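Local coordinates for 11S globulin (Wrightia tinctoria, PDB 5WXU), which binds the plant hormone auxin (indole-3-acetic acid) and, as a hexameric globulin, probably serves as a seed storage protein, at residues 57-61 with 62-66; 452-455 with 456-460; 438-441 with 442-446; 152-155 with 156-160. One frame throughout, in Å; residues are numbered along the deposited sequence. Where two conformers were deposited one is given.

How the interactions relate
Along the chain the contacts come in the order interaction 1, 4, 3 and 2, each a local reversal or helix start. Interactions 1 and 4 belong to the N-terminal cupin domain and reach the same antiparallel sheet, through strands 56-60 and 63-67 and through strand 158-162; their centres are about 21 Å apart. Interaction 3 starts helix 442-450, and interaction 2 follows that helix and leads into strand 457-458. These two, also about 21 Å apart between centres, sit where other subunits pack, and interaction 2 lies near bound auxin. Interactions 1 and 3, about 58 Å apart between centres, lie on opposite sides of the chain's centre.

Interaction 1 of 4, residues 57-61 with 62-66; sequences RIQHE and AGYSE
In one of two modelled conformers, the guanidinium of Arg57 lies flat over one face of the Tyr64 ring, the two planes 9° apart, and Arg57 CZ stands 4.0 Å from the ring centroid, a stacked cation-pi pair. Arg57 sends CG anti to the backbone N (chi1 -173°) and bends at chi3, which brings its end diagonally across to the tyrosine. Glu66, directly across the sheet from Arg57, runs alongside it and points the same way. Its carboxylate stands almost perpendicular to the guanidinium (89°), with Glu66 OE2 at the guanidinium edge, 3.5 Å from Arg57 NH2 in a weak hydrogen bond of a salt bridge. The other oxygen, OE1, pairs with Arg84.

On the reverse face, His60 NE2 and Ser65 OG are hydrogen bonded at 3.0 Å, the hydroxyl in the plane of the ring at its edge; either may be the donor. Ser65 OG is also bonded to His85, and Trp222 packs against both His60 and Ser65. Backbone bonds of 2.8 Å join Ile58 N to Ser65 O and Ser65 N to Ile58 O, while His60 N reaches Gly63 O at 2.8 Å. Gly63 has backbone angles at which a CB would press on the preceding carbonyl. This is a beta hairpin, with Glu61 and Ala62 at its turn, whose strand 56-60 forms one edge, within the chain, of an antiparallel sheet in the N-terminal cupin domain.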
loop_
_atom_site.group_PDB
_atom_site.type_symbol
_atom_site.label_atom_id
_atom_site.label_comp_id
_atom_site.label_asym_id
_atom_site.label_seq_id
_atom_site.Cartn_x
_atom_site.Cartn_y
_atom_site.Cartn_z
ATOM N N ARG B 57 -23.549 7.146 36.899
ATOM C CA ARG B 57 -23.532 5.719 37.093
ATOM C C ARG B 57 -24.851 5.155 36.599
ATOM O O ARG B 57 -25.909 5.690 36.899
ATOM C CB ARG B 57 -23.370 5.396 38.574
ATOM C CG ARG B 57 -23.161 3.929 38.899
ATOM C CD ARG B 57 -22.864 3.698 40.385
ATOM N NE ARG B 57 -21.454 3.878 40.778
ATOM C CZ ARG B 57 -20.855 3.195 41.753
ATOM N NH1 ARG B 57 -21.507 2.243 42.422
ATOM N NH2 ARG B 57 -19.591 3.424 42.047
ATOM N N ILE B 58 -24.781 4.088 35.833
ATOM C CA ILE B 58 -25.945 3.296 35.477
ATOM C C ILE B 58 -25.864 1.943 36.133
ATOM O O ILE B 58 -24.899 1.149 35.897
ATOM C CB ILE B 58 -26.044 3.099 33.979
ATOM C CG1 ILE B 58 -26.095 4.468 33.277
ATOM C CG2 ILE B 58 -27.244 2.238 33.626
ATOM C CD1 ILE B 58 -25.810 4.346 31.809
ATOM N N GLN B 59 -26.909 1.627 36.903
ATOM C CA GLN B 59 -27.055 0.298 37.503
ATOM C C GLN B 59 -27.654 -0.806 36.644
ATOM O O GLN B 59 -28.691 -0.648 36.008
ATOM C CB GLN B 59 -27.966 0.397 38.749
ATOM C CG GLN B 59 -27.247 0.825 39.991
ATOM C CD GLN B 59 -26.190 -0.181 40.424
ATOM O OE1 GLN B 59 -26.272 -1.402 40.201
ATOM N NE2 GLN B 59 -25.165 0.344 41.001
ATOM N N HIS B 60 -27.060 -1.964 36.676
ATOM C CA HIS B 60 -27.699 -3.114 36.093
ATOM C C HIS B 60 -27.923 -4.148 37.163
ATOM O O HIS B 60 -27.399 -4.019 38.275
ATOM C CB HIS B 60 -26.800 -3.694 34.929
ATOM C CG HIS B 60 -26.200 -2.628 34.048
ATOM N ND1 HIS B 60 -26.944 -1.915 33.133
ATOM C CD2 HIS B 60 -24.928 -2.150 33.948
ATOM C CE1 HIS B 60 -26.175 -1.008 32.553
ATOM N NE2 HIS B 60 -24.956 -1.112 33.039
ATOM N N GLU B 61 -28.531 -5.254 36.791
ATOM C CA GLU B 61 -28.685 -6.340 37.713
ATOM C C GLU B 61 -27.355 -6.881 38.190
ATOM O O GLU B 61 -27.174 -7.129 39.384
ATOM C CB GLU B 61 -29.432 -7.461 37.052
ATOM C CG GLU B 61 -29.499 -8.699 37.892
ATOM C CD GLU B 61 -30.291 -9.790 37.312
ATOM O OE1 GLU B 61 -29.820 -10.492 36.393
ATOM O OE2 GLU B 61 -31.389 -10.010 37.864
ATOM N N ALA B 62 -26.403 -7.028 37.249
ATOM C CA ALA B 62 -25.173 -7.718 37.471
ATOM C C ALA B 62 -23.914 -6.852 37.293
ATOM O O ALA B 62 -22.824 -7.372 37.012
ATOM C CB ALA B 62 -25.109 -8.949 36.619
ATOM N N GLY B 63 -24.060 -5.585 37.546
ATOM C CA GLY B 63 -22.947 -4.673 37.535
ATOM C C GLY B 63 -23.437 -3.280 37.332
ATOM O O GLY B 63 -24.626 -3.037 37.491
ATOM N N TYR B 64 -22.533 -2.386 36.957
ATOM C CA TYR B 64 -22.823 -1.019 36.696
ATOM C C TYR B 64 -21.844 -0.392 35.710
ATOM O O TYR B 64 -20.761 -0.944 35.470
ATOM C CB TYR B 64 -22.814 -0.165 37.956
ATOM C CG TYR B 64 -21.547 -0.193 38.770
ATOM C CD1 TYR B 64 -21.364 -1.107 39.801
ATOM C CD2 TYR B 64 -20.557 0.765 38.538
ATOM C CE1 TYR B 64 -20.164 -1.114 40.550
ATOM C CE2 TYR B 64 -19.415 0.792 39.281
ATOM C CZ TYR B 64 -19.228 -0.139 40.292
ATOM O OH TYR B 64 -18.068 -0.070 41.020
ATOM N N SER B 65 -22.272 0.724 35.136
ATOM C CA SER B 65 -21.452 1.470 34.174
ATOM C C SER B 65 -21.266 2.879 34.581
ATOM O O SER B 65 -22.234 3.590 34.731
ATOM C CB SER B 65 -22.114 1.409 32.788
ATOM O OG SER B 65 -22.316 0.052 32.383
ATOM N N GLU B 66 -20.028 3.357 34.653
ATOM C CA GLU B 66 -19.737 4.736 35.027
ATOM C C GLU B 66 -19.254 5.451 33.814
ATOM O O GLU B 66 -18.339 4.925 33.116
ATOM C CB GLU B 66 -18.661 4.801 36.112
ATOM C CG GLU B 66 -18.995 3.961 37.339
ATOM C CD GLU B 66 -17.939 4.204 38.441
ATOM O OE1 GLU B 66 -16.881 3.579 38.427
ATOM O OE2 GLU B 66 -18.172 5.033 39.312
#

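Interaction 2 of 4, residues 452-455 with 456-460; sequences REEI and TVLDP. Unlike the reference sequence in segment 456-460: Asp459 (reference Gly).
From Arg452 to Asp459 the backbone doubles back, the end-to-end directions of 452-455 and 456-459 lying 128° apart. The chain turns at Thr456, whose positive phi (64°) lets Val457 N bond to Ile455 O at 2.8 Å, a classic gamma turn. Beyond it, strand 457-458 pairs with strand 343-349.

Inside the bend, Glu454 turns its carboxylate at chi2 toward the returning chain, and its OE2 accepts from Asp459 N at 3.1 Å on the anti side, somewhat out of the carboxylate plane. Arg452 NH1 serves two acceptors: it donates to Asp459 O at 3.0 Å, almost straight (172°) and on a carbonyl lone pair, and makes a salt bridge with Glu454 OE2 at 2.9 Å whose hydrogen bond is bent and weak. Leu458 lies crosswise to both side chains, with CB over one face of the guanidinium, 3.8 Å from Arg452 NH1, and CD2 3.7 Å from Glu454 CD. With Glu454 cut back to an alanine, Asp459 N would probably lose its acceptor and the buried Arg452 its carboxylate mate.

Asp459, a glycine in the reference sequence, turns OD1 to Glu461 N. Arg452 NH2 also donates to Arg236 O of a neighbouring subunit, and Ile455 packs on Pro121 of another neighbouring subunit. With the Ile455 side chain about 5 Å from a bound indole-3-acetic acid, the bend belongs to an inter-subunit interface beside the auxin site.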
loop_
_atom_site.group_PDB
_atom_site.type_symbol
_atom_site.label_atom_id
_atom_site.label_comp_id
_atom_site.label_asym_id
_atom_site.label_seq_id
_atom_site.Cartn_x
_atom_site.Cartn_y
_atom_site.Cartn_z
ATOM N N ARG B 452 21.282 13.739 32.091
ATOM C CA ARG B 452 20.485 12.499 32.094
ATOM C C ARG B 452 20.837 11.615 30.885
ATOM O O ARG B 452 20.613 12.018 29.727
ATOM C CB ARG B 452 19.016 12.834 32.096
ATOM C CG ARG B 452 18.606 13.548 33.387
ATOM C CD ARG B 452 18.467 12.528 34.484
ATOM N NE ARG B 452 17.513 13.002 35.421
ATOM C CZ ARG B 452 16.927 12.257 36.334
ATOM N NH1 ARG B 452 17.237 10.970 36.495
ATOM N NH2 ARG B 452 16.083 12.862 37.115
ATOM N N GLU B 453 21.346 10.422 31.177
ATOM C CA GLU B 453 21.741 9.454 30.175
ATOM C C GLU B 453 20.667 8.406 29.917
ATOM O O GLU B 453 20.826 7.571 29.081
ATOM C CB GLU B 453 23.084 8.782 30.554
ATOM C CG GLU B 453 24.286 9.730 30.333
ATOM C CD GLU B 453 24.400 10.240 28.871
ATOM O OE1 GLU B 453 24.168 9.428 27.906
ATOM O OE2 GLU B 453 24.683 11.461 28.677
ATOM N N GLU B 454 19.558 8.495 30.626
ATOM C CA GLU B 454 18.446 7.564 30.431
ATOM C C GLU B 454 17.759 7.869 29.117
ATOM O O GLU B 454 17.854 8.952 28.628
ATOM C CB GLU B 454 17.368 7.682 31.515
ATOM C CG GLU B 454 17.861 7.386 32.946
ATOM C CD GLU B 454 18.210 8.647 33.775
ATOM O OE1 GLU B 454 18.781 9.624 33.267
ATOM O OE2 GLU B 454 17.871 8.646 34.956
ATOM N N ILE B 455 17.004 6.888 28.628
ATOM C CA ILE B 455 15.942 7.122 27.623
ATOM C C ILE B 455 14.620 6.935 28.311
ATOM O O ILE B 455 14.350 5.839 28.853
ATOM C CB ILE B 455 16.041 6.133 26.442
ATOM C CG1 ILE B 455 17.312 6.430 25.645
ATOM C CG2 ILE B 455 14.837 6.229 25.553
ATOM C CD1 ILE B 455 17.642 5.466 24.459
ATOM N N THR B 456 13.795 7.987 28.234
ATOM C CA THR B 456 12.383 8.002 28.647
ATOM C C THR B 456 12.040 7.792 30.119
ATOM O O THR B 456 11.282 8.631 30.697
ATOM C CB THR B 456 11.576 7.006 27.777
ATOM O OG1 THR B 456 11.685 7.422 26.406
ATOM C CG2 THR B 456 10.121 6.897 28.188
ATOM N N VAL B 457 12.509 6.693 30.713
ATOM C CA VAL B 457 12.237 6.396 32.136
ATOM C C VAL B 457 13.385 6.880 32.980
ATOM O O VAL B 457 14.483 6.439 32.767
ATOM C CB VAL B 457 11.927 4.898 32.407
ATOM C CG1 VAL B 457 11.580 4.704 33.887
ATOM C CG2 VAL B 457 10.712 4.499 31.588
ATOM N N LEU B 458 13.120 7.838 33.884
ATOM C CA LEU B 458 14.145 8.426 34.713
ATOM C C LEU B 458 14.233 7.735 36.057
ATOM O O LEU B 458 13.254 7.593 36.749
ATOM C CB LEU B 458 13.948 9.923 34.917
ATOM C CG LEU B 458 13.876 10.735 33.634
ATOM C CD1 LEU B 458 13.535 12.173 33.808
ATOM C CD2 LEU B 458 15.198 10.576 32.826
ATOM N N ASP B 459 15.475 7.439 36.416
ATOM C CA ASP B 459 15.876 6.877 37.720
ATOM C C ASP B 459 15.629 7.991 38.772
ATOM O O ASP B 459 16.032 9.142 38.561
ATOM C CB ASP B 459 17.361 6.555 37.574
ATOM C CG ASP B 459 17.858 5.515 38.530
ATOM O OD1 ASP B 459 17.506 5.548 39.746
ATOM O OD2 ASP B 459 18.696 4.696 38.064
ATOM N N PRO B 460 14.949 7.690 39.878
ATOM C CA PRO B 460 14.876 8.761 40.898
ATOM C C PRO B 460 16.295 9.022 41.490
ATOM O O PRO B 460 16.555 10.138 41.840
ATOM C CB PRO B 460 13.912 8.213 41.934
ATOM C CG PRO B 460 13.851 6.731 41.691
ATOM C CD PRO B 460 14.367 6.422 40.332
#

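Interaction 3 of 4, residues 438-441 with 442-446; sequences FQLT and QDEAR
Thr441 and Glu444 form a capping box at the N-terminus of helix 442-450. Thr441, the N-cap residue, gives its backbone N-H to Glu444 OE1, 2.9 Å away and almost straight (175°), on the carboxylate's anti lone pair. In return Glu444 N donates weakly to Thr441 OG1 at 3.4 Å. The hydroxyl sits between the backbone N and the carbonyl carbon (chi1 60°), which holds it close to the first turn of the helix.

Glu444 OE1 has a further partner in a water, 2.7 Å away, that also donates to Gln439 O, so that through this water OE1 is linked to the preceding loop. Glu444 OE2 is paired with Lys247 of a neighbouring subunit, and the charge therefore serves both cap and interface. Thr441 O receives Ala445 N at 2.9 Å, the first regular helical bond of this stretch. Leu440 CB lies 3.8 Å from Glu444 CB, while its CD1 meets Ala445 CB at 4.2 Å, an apolar contact beside the cap.

One turn on from Gln442, Arg446 NH2, which also donates to Arg145 O of the neighbouring subunit, donates to Gln442 OE1 at 2.9 Å, in the guanidinium plane and on a carbonyl lone pair.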
loop_
_atom_site.group_PDB
_atom_site.type_symbol
_atom_site.label_atom_id
_atom_site.label_comp_id
_atom_site.label_asym_id
_atom_site.label_seq_id
_atom_site.Cartn_x
_atom_site.Cartn_y
_atom_site.Cartn_z
ATOM N N PHE B 438 19.176 30.464 24.995
ATOM C CA PHE B 438 18.959 30.398 26.436
ATOM C C PHE B 438 19.953 31.268 27.226
ATOM O O PHE B 438 19.738 31.448 28.417
ATOM C CB PHE B 438 19.108 28.979 26.998
ATOM C CG PHE B 438 18.151 27.946 26.383
ATOM C CD1 PHE B 438 16.869 28.305 26.005
ATOM C CD2 PHE B 438 18.583 26.629 26.241
ATOM C CE1 PHE B 438 16.005 27.302 25.459
ATOM C CE2 PHE B 438 17.756 25.654 25.704
ATOM C CZ PHE B 438 16.481 25.986 25.320
ATOM N N GLN B 439 20.925 31.855 26.546
ATOM C CA GLN B 439 21.978 32.640 27.184
ATOM C C GLN B 439 22.750 31.840 28.237
ATOM O O GLN B 439 22.934 32.249 29.406
ATOM C CB GLN B 439 21.350 33.959 27.665
ATOM C CG GLN B 439 20.875 34.780 26.458
ATOM C CD GLN B 439 20.501 36.183 26.801
ATOM O OE1 GLN B 439 19.692 36.410 27.713
ATOM N NE2 GLN B 439 21.093 37.135 26.097
ATOM N N LEU B 440 23.178 30.669 27.800
ATOM C CA LEU B 440 23.976 29.768 28.593
ATOM C C LEU B 440 25.411 29.824 28.122
ATOM O O LEU B 440 25.741 30.156 26.962
ATOM C CB LEU B 440 23.497 28.310 28.418
ATOM C CG LEU B 440 22.061 27.996 28.809
ATOM C CD1 LEU B 440 21.689 26.518 28.577
ATOM C CD2 LEU B 440 21.813 28.329 30.242
ATOM N N THR B 441 26.302 29.431 29.041
ATOM C CA THR B 441 27.630 29.144 28.681
ATOM C C THR B 441 27.660 27.774 28.075
ATOM O O THR B 441 26.718 26.919 28.272
ATOM C CB THR B 441 28.582 29.207 29.956
ATOM O OG1 THR B 441 28.131 28.240 30.904
ATOM C CG2 THR B 441 28.530 30.581 30.608
ATOM N N GLN B 442 28.761 27.520 27.362
ATOM C CA GLN B 442 29.005 26.195 26.802
ATOM C C GLN B 442 28.820 25.051 27.802
ATOM O O GLN B 442 28.215 24.019 27.459
ATOM C CB GLN B 442 30.401 26.139 26.176
ATOM C CG GLN B 442 30.552 25.060 25.151
ATOM C CD GLN B 442 31.914 25.075 24.511
ATOM O OE1 GLN B 442 32.448 24.019 24.182
ATOM N NE2 GLN B 442 32.502 26.275 24.355
ATOM N N ASP B 443 29.348 25.203 29.056
ATOM C CA ASP B 443 29.271 24.124 30.004
ATOM C C ASP B 443 27.846 23.903 30.516
ATOM O O ASP B 443 27.393 22.743 30.749
ATOM C CB ASP B 443 30.262 24.334 31.177
ATOM C CG ASP B 443 31.733 24.071 30.771
ATOM O OD1 ASP B 443 32.027 23.068 30.042
ATOM O OD2 ASP B 443 32.608 24.858 31.220
ATOM N N GLU B 444 27.107 24.990 30.656
ATOM C CA GLU B 444 25.693 24.942 31.089
ATOM C C GLU B 444 24.847 24.176 30.013
ATOM O O GLU B 444 24.011 23.331 30.325
ATOM C CB GLU B 444 25.122 26.292 31.247
ATOM C CG GLU B 444 25.557 26.961 32.551
ATOM C CD GLU B 444 25.084 28.375 32.651
ATOM O OE1 GLU B 444 25.346 29.138 31.710
ATOM O OE2 GLU B 444 24.388 28.726 33.617
ATOM N N ALA B 445 25.167 24.465 28.782
ATOM C CA ALA B 445 24.441 23.842 27.648
ATOM C C ALA B 445 24.850 22.405 27.532
ATOM O O ALA B 445 24.008 21.586 27.269
ATOM C CB ALA B 445 24.728 24.587 26.381
ATOM N N ARG B 446 26.127 22.060 27.747
ATOM C CA ARG B 446 26.491 20.629 27.781
ATOM C C ARG B 446 25.765 19.875 28.855
ATOM O O ARG B 446 25.291 18.775 28.615
ATOM C CB ARG B 446 27.984 20.420 27.980
ATOM C CG ARG B 446 28.741 20.626 26.759
ATOM C CD ARG B 446 30.226 20.360 27.003
ATOM N NE ARG B 446 30.857 21.063 25.907
ATOM C CZ ARG B 446 30.981 20.568 24.676
ATOM N NH1 ARG B 446 30.611 19.312 24.396
ATOM N NH2 ARG B 446 31.526 21.327 23.724
HETATM O O HOH W 1 24.741 31.744 31.706
#

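Interaction 4 of 4, residues 152-155 with 156-160; sequences HFIR and QGDVI
Phe153 O and Asp158 OD2 are brought together by Lys296 NZ, which makes a salt bridge to the carboxylate and a weak hydrogen bond to the carbonyl. Ile154 comes next, its CA 3.3 Å from Asp158 OD2. Its CG2 branch, lying anti to the carbonyl carbon while CG1 takes the place between N and C (chi1 64°), meets Ile160 CD1 at 3.9 Å, and the two isoleucines cross at about a right angle. Val106 packs against both.

Arg155 begins a type II beta turn that ends at Asp158, closed by Asp158 N bonding to Arg155 O at 3.0 Å; Gly157 fills its third position with positive phi. The turn carries the chain from strand 146-155 of one sheet of the N-terminal cupin domain into strand 158-162 of the other, the N-to-C directions of the two short strand segments 129° apart. Arg155 N donates to Asp158 OD2 at 3.0 Å, reaching it from well above the carboxylate plane (62°), while Asp158 OD1 accepts from Asn298. Shortening the Asp158 side chain to that of an alanine would probably leave Arg155 N without its acceptor and the Lys296 charge without its mate. The arginine side chain extends from CG to NE beside the turn, and a water that accepts from Arg155 NH1 at 3.3 Å donates to Gln156 O at 2.8 Å.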
loop_
_atom_site.group_PDB
_atom_site.type_symbol
_atom_site.label_atom_id
_atom_site.label_comp_id
_atom_site.label_asym_id
_atom_site.label_seq_id
_atom_site.Cartn_x
_atom_site.Cartn_y
_atom_site.Cartn_z
ATOM N N HIS B 152 -12.746 -15.124 23.251
ATOM C CA HIS B 152 -11.454 -14.646 23.712
ATOM C C HIS B 152 -11.417 -14.661 25.213
ATOM O O HIS B 152 -12.358 -14.228 25.834
ATOM C CB HIS B 152 -11.200 -13.305 23.187
ATOM C CG HIS B 152 -11.231 -13.216 21.694
ATOM N ND1 HIS B 152 -10.103 -13.315 20.921
ATOM C CD2 HIS B 152 -12.268 -13.053 20.830
ATOM C CE1 HIS B 152 -10.442 -13.201 19.639
ATOM N NE2 HIS B 152 -11.747 -13.086 19.561
ATOM N N PHE B 153 -10.290 -15.112 25.775
ATOM C CA PHE B 153 -10.186 -15.211 27.208
ATOM C C PHE B 153 -9.377 -14.018 27.621
ATOM O O PHE B 153 -8.179 -13.911 27.326
ATOM C CB PHE B 153 -9.581 -16.555 27.584
ATOM C CG PHE B 153 -10.400 -17.687 27.097
ATOM C CD1 PHE B 153 -10.270 -18.147 25.788
ATOM C CD2 PHE B 153 -11.397 -18.206 27.881
ATOM C CE1 PHE B 153 -11.074 -19.158 25.306
ATOM C CE2 PHE B 153 -12.209 -19.227 27.407
ATOM C CZ PHE B 153 -12.052 -19.700 26.129
ATOM N N ILE B 154 -10.017 -13.120 28.330
ATOM C CA ILE B 154 -9.431 -11.833 28.693
ATOM C C ILE B 154 -9.036 -11.817 30.170
ATOM O O ILE B 154 -9.614 -12.543 31.016
ATOM C CB ILE B 154 -10.319 -10.631 28.309
ATOM C CG1 ILE B 154 -11.646 -10.664 29.093
ATOM C CG2 ILE B 154 -10.488 -10.584 26.793
ATOM C CD1 ILE B 154 -12.502 -9.432 29.020
ATOM N N ARG B 155 -8.019 -11.030 30.468
ATOM C CA ARG B 155 -7.528 -10.944 31.875
ATOM C C ARG B 155 -6.894 -9.631 32.092
ATOM O O ARG B 155 -6.589 -8.925 31.132
ATOM C CB ARG B 155 -6.535 -12.094 32.169
ATOM C CG ARG B 155 -5.204 -11.999 31.416
ATOM C CD ARG B 155 -4.359 -13.267 31.572
ATOM N NE ARG B 155 -3.251 -13.226 30.580
ATOM C CZ ARG B 155 -2.020 -12.732 30.772
ATOM N NH1 ARG B 155 -1.627 -12.215 31.946
ATOM N NH2 ARG B 155 -1.164 -12.728 29.752
ATOM N N GLN B 156 -6.664 -9.305 33.370
ATOM C CA GLN B 156 -6.088 -8.068 33.767
ATOM C C GLN B 156 -4.802 -7.773 32.952
ATOM O O GLN B 156 -3.917 -8.662 32.822
ATOM C CB GLN B 156 -5.755 -8.070 35.291
ATOM C CG GLN B 156 -5.160 -6.748 35.779
ATOM C CD GLN B 156 -4.816 -6.728 37.292
ATOM O OE1 GLN B 156 -4.928 -7.727 37.950
ATOM N NE2 GLN B 156 -4.267 -5.622 37.764
ATOM N N GLY B 157 -4.743 -6.547 32.418
ATOM C CA GLY B 157 -3.610 -6.095 31.631
ATOM C C GLY B 157 -3.872 -6.152 30.112
ATOM O O GLY B 157 -3.112 -5.561 29.340
ATOM N N ASP B 158 -4.898 -6.893 29.696
ATOM C CA ASP B 158 -5.311 -6.926 28.293
ATOM C C ASP B 158 -5.805 -5.592 27.801
ATOM O O ASP B 158 -6.526 -4.879 28.473
ATOM C CB ASP B 158 -6.363 -8.014 28.037
ATOM C CG ASP B 158 -5.812 -9.401 28.005
ATOM O OD1 ASP B 158 -4.632 -9.599 28.019
ATOM O OD2 ASP B 158 -6.589 -10.386 27.907
ATOM N N VAL B 159 -5.410 -5.250 26.568
ATOM C CA VAL B 159 -5.945 -4.141 25.892
ATOM C C VAL B 159 -6.544 -4.765 24.672
ATOM O O VAL B 159 -5.859 -5.440 23.905
ATOM C CB VAL B 159 -4.896 -3.109 25.508
ATOM C CG1 VAL B 159 -5.540 -1.991 24.742
ATOM C CG2 VAL B 159 -4.237 -2.529 26.736
ATOM N N ILE B 160 -7.824 -4.500 24.449
ATOM C CA ILE B 160 -8.594 -5.153 23.389
ATOM C C ILE B 160 -9.040 -4.064 22.414
ATOM O O ILE B 160 -9.498 -3.019 22.828
ATOM C CB ILE B 160 -9.893 -5.797 23.964
ATOM C CG1 ILE B 160 -9.602 -6.791 25.098
ATOM C CG2 ILE B 160 -10.750 -6.487 22.925
ATOM C CD1 ILE B 160 -10.627 -6.745 26.226
HETATM O O HOH W 2 -3.421 -10.939 34.351
#